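Local coordinates for protein putative sodium:solute symporter (Proteus mirabilis, PDB 5NV9) that couples the inward flow of sodium ions across the bacterial inner membrane to the uptake of the sialic acid N-acetylneuraminic acid, at residues 98-103 against 256-261; 119-124 against 360-365. One frame throughout, in Å; residues are numbered along the deposited sequence.

Contact 1: residues 98-103 against 256-261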
# COMPACT_ATOMS: atom_id res chain seq x y z
N PRO A 98 -4.08 12.79 -16.86
CA PRO A 98 -4.03 13.03 -18.32
C PRO A 98 -2.72 12.66 -18.99
O PRO A 98 -2.75 12.12 -20.10
CB PRO A 98 -4.35 14.52 -18.46
CG PRO A 98 -5.09 14.87 -17.20
CD PRO A 98 -4.46 14.02 -16.12
N PHE A 99 -1.58 12.88 -18.33
CA PHE A 99 -0.29 12.46 -18.91
C PHE A 99 -0.18 10.97 -18.97
O PHE A 99 0.20 10.41 -20.01
CB PHE A 99 0.90 13.05 -18.15
CG PHE A 99 1.08 14.52 -18.41
CD1 PHE A 99 0.40 15.45 -17.68
CD2 PHE A 99 1.95 14.96 -19.41
CE1 PHE A 99 0.54 16.79 -17.96
CE2 PHE A 99 2.10 16.30 -19.68
CZ PHE A 99 1.38 17.22 -18.95
N PHE A 100 -0.56 10.33 -17.87
CA PHE A 100 -0.46 8.89 -17.76
C PHE A 100 -1.35 8.22 -18.83
O PHE A 100 -0.94 7.24 -19.46
CB PHE A 100 -0.90 8.40 -16.34
CG PHE A 100 0.09 8.71 -15.21
CD1 PHE A 100 1.46 8.50 -15.35
CD2 PHE A 100 -0.36 9.18 -13.99
CE1 PHE A 100 2.36 8.78 -14.28
CE2 PHE A 100 0.53 9.46 -12.93
CZ PHE A 100 1.88 9.25 -13.07
N ARG A 101 -2.57 8.72 -18.99
CA ARG A 101 -3.46 8.14 -19.94
C ARG A 101 -3.03 8.39 -21.37
O ARG A 101 -3.08 7.48 -22.18
CB ARG A 101 -4.89 8.62 -19.72
CG ARG A 101 -5.45 7.91 -18.49
CD ARG A 101 -6.90 8.25 -18.22
NE ARG A 101 -7.76 7.63 -19.23
CZ ARG A 101 -8.14 6.35 -19.29
NH1 ARG A 101 -7.74 5.43 -18.39
NH2 ARG A 101 -8.91 6.00 -20.27
N LYS A 102 -2.65 9.63 -21.70
CA LYS A 102 -2.35 9.98 -23.08
C LYS A 102 -1.09 9.32 -23.56
O LYS A 102 -0.93 9.07 -24.76
CB LYS A 102 -2.19 11.48 -23.26
CG LYS A 102 -3.52 12.18 -23.24
CD LYS A 102 -3.31 13.65 -23.25
CE LYS A 102 -4.50 14.38 -22.72
NZ LYS A 102 -5.53 14.36 -23.73
N LEU A 103 -0.17 9.07 -22.64
CA LEU A 103 1.05 8.33 -22.99
C LEU A 103 0.81 6.84 -23.07
O LEU A 103 1.72 6.14 -23.40
CB LEU A 103 2.22 8.63 -22.02
CG LEU A 103 2.82 10.06 -22.00
CD1 LEU A 103 3.68 10.24 -20.76
CD2 LEU A 103 3.61 10.42 -23.24
N ASP A 256 1.83 0.65 -8.20
CA ASP A 256 0.68 -0.21 -7.78
C ASP A 256 -0.67 0.54 -7.84
O ASP A 256 -1.68 -0.05 -8.19
CB ASP A 256 0.93 -0.89 -6.42
CG ASP A 256 1.18 0.09 -5.28
OD1 ASP A 256 1.71 1.25 -5.49
OD2 ASP A 256 0.85 -0.33 -4.15
N VAL A 257 -0.67 1.84 -7.52
CA VAL A 257 -1.87 2.65 -7.64
C VAL A 257 -2.06 3.24 -9.06
O VAL A 257 -3.13 3.10 -9.69
CB VAL A 257 -1.87 3.71 -6.55
CG1 VAL A 257 -2.95 4.76 -6.82
CG2 VAL A 257 -2.14 3.05 -5.21
N VAL A 258 -1.00 3.81 -9.60
CA VAL A 258 -1.03 4.50 -10.87
C VAL A 258 -1.49 3.58 -11.98
O VAL A 258 -2.21 3.97 -12.88
CB VAL A 258 0.36 5.13 -11.26
CG1 VAL A 258 0.28 5.70 -12.64
CG2 VAL A 258 0.73 6.25 -10.33
N GLN A 259 -1.09 2.33 -11.91
CA GLN A 259 -1.62 1.31 -12.84
C GLN A 259 -3.14 1.23 -12.93
O GLN A 259 -3.70 0.96 -14.01
CB GLN A 259 -1.07 -0.06 -12.43
CG GLN A 259 -0.71 -0.95 -13.59
CD GLN A 259 -0.28 -2.31 -13.10
OE1 GLN A 259 0.31 -2.40 -12.01
NE2 GLN A 259 -0.59 -3.39 -13.86
N ARG A 260 -3.84 1.46 -11.82
CA ARG A 260 -5.31 1.45 -11.85
C ARG A 260 -5.92 2.62 -12.60
O ARG A 260 -7.08 2.57 -12.94
CB ARG A 260 -5.91 1.41 -10.44
CG ARG A 260 -6.05 0.03 -9.86
CD ARG A 260 -4.78 -0.48 -9.24
NE ARG A 260 -4.92 -1.88 -8.84
CZ ARG A 260 -3.93 -2.78 -8.88
NH1 ARG A 260 -2.72 -2.44 -9.27
NH2 ARG A 260 -4.18 -4.03 -8.56
N TYR A 261 -5.15 3.69 -12.84
CA TYR A 261 -5.66 4.83 -13.59
C TYR A 261 -5.80 4.57 -15.09
O TYR A 261 -6.50 5.32 -15.77
CB TYR A 261 -4.76 6.06 -13.38
CG TYR A 261 -4.55 6.50 -11.90
CD1 TYR A 261 -5.45 6.16 -10.87
CD2 TYR A 261 -3.45 7.28 -11.56
CE1 TYR A 261 -5.24 6.60 -9.54
CE2 TYR A 261 -3.25 7.74 -10.25
CZ TYR A 261 -4.11 7.40 -9.24
OH TYR A 261 -3.79 7.90 -7.96

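Contact 2: residues 119-124 against 360-365. With PO4 (phosphate ion), chain F.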
# COMPACT_ATOMS: atom_id res chain seq x y z
N ARG A 119 17.47 8.41 -17.26
CA ARG A 119 18.12 8.28 -15.95
C ARG A 119 17.08 8.46 -14.83
O ARG A 119 17.16 7.83 -13.78
CB ARG A 119 19.34 9.26 -15.81
CG ARG A 119 20.50 9.03 -16.80
CD ARG A 119 21.53 10.17 -16.78
NE ARG A 119 20.92 11.40 -17.29
CZ ARG A 119 21.47 12.61 -17.27
NH1 ARG A 119 22.67 12.80 -16.77
NH2 ARG A 119 20.80 13.64 -17.77
N SER A 120 16.13 9.35 -15.03
CA SER A 120 15.16 9.59 -14.04
C SER A 120 14.19 8.42 -14.05
O SER A 120 13.68 8.04 -12.99
CB SER A 120 14.36 10.86 -14.35
OG SER A 120 15.08 12.04 -13.99
N ARG A 121 13.88 7.92 -15.24
CA ARG A 121 12.95 6.80 -15.35
C ARG A 121 13.48 5.59 -14.61
O ARG A 121 12.78 5.04 -13.79
CB ARG A 121 12.64 6.50 -16.80
CG ARG A 121 12.10 5.12 -17.10
CD ARG A 121 11.70 5.07 -18.54
NE ARG A 121 10.99 3.85 -18.84
CZ ARG A 121 10.67 3.42 -20.07
NH1 ARG A 121 11.01 4.09 -21.15
NH2 ARG A 121 9.97 2.32 -20.22
N LEU A 122 14.74 5.21 -14.87
CA LEU A 122 15.34 4.06 -14.26
C LEU A 122 15.61 4.17 -12.77
O LEU A 122 15.51 3.14 -12.00
CB LEU A 122 16.63 3.71 -14.98
CG LEU A 122 16.47 3.08 -16.36
CD1 LEU A 122 17.80 3.00 -17.05
CD2 LEU A 122 15.88 1.70 -16.22
N PHE A 123 15.98 5.37 -12.32
CA PHE A 123 16.18 5.56 -10.91
C PHE A 123 14.85 5.28 -10.20
O PHE A 123 14.82 4.54 -9.20
CB PHE A 123 16.70 6.93 -10.53
CG PHE A 123 16.54 7.25 -9.07
CD1 PHE A 123 17.43 6.77 -8.14
CD2 PHE A 123 15.50 8.06 -8.64
CE1 PHE A 123 17.28 7.06 -6.80
CE2 PHE A 123 15.29 8.33 -7.29
CZ PHE A 123 16.22 7.86 -6.37
N ALA A 124 13.76 5.83 -10.73
CA ALA A 124 12.43 5.68 -10.12
C ALA A 124 11.90 4.25 -10.16
O ALA A 124 11.35 3.79 -9.18
CB ALA A 124 11.42 6.68 -10.72
N TYR A 360 13.12 -4.63 -19.47
CA TYR A 360 13.14 -5.55 -20.58
C TYR A 360 12.84 -4.91 -21.94
O TYR A 360 13.55 -5.12 -22.90
CB TYR A 360 12.13 -6.69 -20.30
CG TYR A 360 12.04 -7.74 -21.38
CD1 TYR A 360 13.15 -8.49 -21.74
CD2 TYR A 360 10.81 -8.00 -22.03
CE1 TYR A 360 13.06 -9.47 -22.75
CE2 TYR A 360 10.72 -8.95 -23.05
CZ TYR A 360 11.83 -9.71 -23.38
OH TYR A 360 11.73 -10.66 -24.38
N THR A 361 11.80 -4.12 -22.03
CA THR A 361 11.47 -3.51 -23.29
C THR A 361 12.45 -2.33 -23.54
O THR A 361 13.08 -2.23 -24.60
CB THR A 361 9.99 -3.09 -23.32
OG1 THR A 361 9.17 -4.25 -23.10
CG2 THR A 361 9.63 -2.48 -24.62
N ARG A 362 12.67 -1.51 -22.55
CA ARG A 362 13.38 -0.26 -22.83
C ARG A 362 14.85 -0.48 -23.14
O ARG A 362 15.46 0.26 -23.90
CB ARG A 362 13.23 0.69 -21.65
CG ARG A 362 14.08 1.95 -21.77
CD ARG A 362 13.69 2.75 -23.01
NE ARG A 362 14.45 3.98 -23.07
CZ ARG A 362 15.73 4.06 -23.46
NH1 ARG A 362 16.41 2.98 -23.85
NH2 ARG A 362 16.32 5.25 -23.46
N LEU A 363 15.43 -1.47 -22.48
CA LEU A 363 16.82 -1.75 -22.61
C LEU A 363 17.17 -2.82 -23.65
O LEU A 363 18.33 -3.10 -23.81
CB LEU A 363 17.40 -2.07 -21.22
CG LEU A 363 17.22 -0.90 -20.26
CD1 LEU A 363 17.65 -1.23 -18.84
CD2 LEU A 363 18.02 0.29 -20.77
N SER A 364 16.21 -3.41 -24.34
CA SER A 364 16.50 -4.37 -25.38
C SER A 364 16.79 -3.57 -26.63
O SER A 364 16.11 -2.58 -26.91
CB SER A 364 15.31 -5.30 -25.68
OG SER A 364 15.11 -6.19 -24.61
N LYS A 365 17.76 -4.04 -27.39
CA LYS A 365 18.13 -3.37 -28.61
C LYS A 365 16.94 -3.36 -29.58
O LYS A 365 16.52 -2.30 -30.07
CB LYS A 365 19.36 -4.05 -29.21
CG LYS A 365 19.92 -3.30 -30.37
CD LYS A 365 21.39 -3.57 -30.56
CE LYS A 365 21.82 -3.04 -31.93
NZ LYS A 365 22.68 -4.04 -32.61
P PO4 F . 19.26 -7.57 -25.91
O1 PO4 F . 18.63 -8.92 -25.98
O2 PO4 F . 19.10 -7.13 -24.49
O3 PO4 F . 18.63 -6.61 -26.89
O4 PO4 F . 20.74 -7.65 -26.16

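Contact 1: residues 98-103 against 256-261
Phe-100 and Val-258 form the apolar half of this buried contact. CG1 of Val-258 sits over the middle of the Phe-100 ring, 3.7 Å from its centroid and only 7° off the ring normal, a CH-pi contact in which all six ring carbons lie at similar distances from the methyl carbon. CG1 is anti to the backbone N of Val-258 (chi1 174°), and the second methyl, CG2, comes only to the rim, 4.1 Å from CE2 of Phe-100. The ring of Tyr-261 adds a looser touch: its edge faces Phe-100, with CD2 of Tyr-261 and CD2 of Phe-100 4.4 Å apart. Over one face of the tyrosine ring lies CA of Val-258, while the hydroxyl is hydrogen-bonded to Phe-251 O.

Both segments lie on the cytoplasmic side of a LeuT-fold transporter crystallised outward-open. Here the end of helix 89-102 packs against short helix 255-258 and the residues just after it, on the inner side of the sialic acid site; the Tyr-261 side chain is about 11 Å from the bound sugar.

The polar half is a single hydrogen bond from Arg-101 NH1 to Tyr-261 O, 2.9 Å long with an N-H...O angle of 147°. Tyr-261 O lies close to the Arg-101 guanidinium plane, and NH1 approaches it in the carbonyl plane, on a lone pair. The bend at chi3 turns the arginine tip toward this carbonyl, and NH1 also bonds Thr-264 O.

Contact 2: residues 119-124 against 360-365
Arg-121 reaches from helix 118-151, a membrane-spanning helix of the LeuT fold, to Arg-362 in a type I beta turn, Thr-361 to Ser-364, at the cytoplasmic end of helix 328-361. Its chain is extended from CG to NE, and CG stands anti to the backbone N (chi1 159°), which carries the guanidinium out over the aliphatic part of Arg-362. CB of Arg-362 lies 3.7 Å above the guanidinium plane, toward its rim, and NH1 of Arg-121 comes within 3.5 Å of CD of Arg-362. The two guanidinium planes are turned 73° apart. Their shared anion is Glu-113, whose OE1 makes salt bridges to NH1 of Arg-121 and NE of Arg-362; NE of Arg-121 also pairs with Asp-358. These carboxylates probably offset the closeness of the two positive groups.

One residue further on, CD2 of Leu-122 and CD1 of Leu-363 are 4.3 Å apart, and Leu-122 also touches Ile-359. At the close of the turn, Ser-364 OG donates to Tyr-360 O at 2.6 Å; just after it, a phosphate ion, probably carried over from the crystallisation solution, accepts a hydrogen bond at its O3 from the backbone N of Lys-365 (2.8 Å).

How the contacts relate
From the N terminus the chain first passes 98-103, at the end of helix 89-102, then 119-124, near the start of helix 118-151. After three more helices it reaches 256-261, where contact 1 closes a loop of 152 intervening residues. It then runs on to 360-365, where contact 2 closes one of 235. The segments alternate, so the two loops cross instead of nesting. Contact 1 joins helix 89-102 to short helix 255-258 and the residues just after it; contact 2 joins helix 118-151 to the end of helix 328-361. Their centres are about 18 Å apart, their nearest atoms about 10 Å. Contact 1 is buried and nearer the substrate, whereas contact 2 is partly buried and away from the sialic acid and sodium sites.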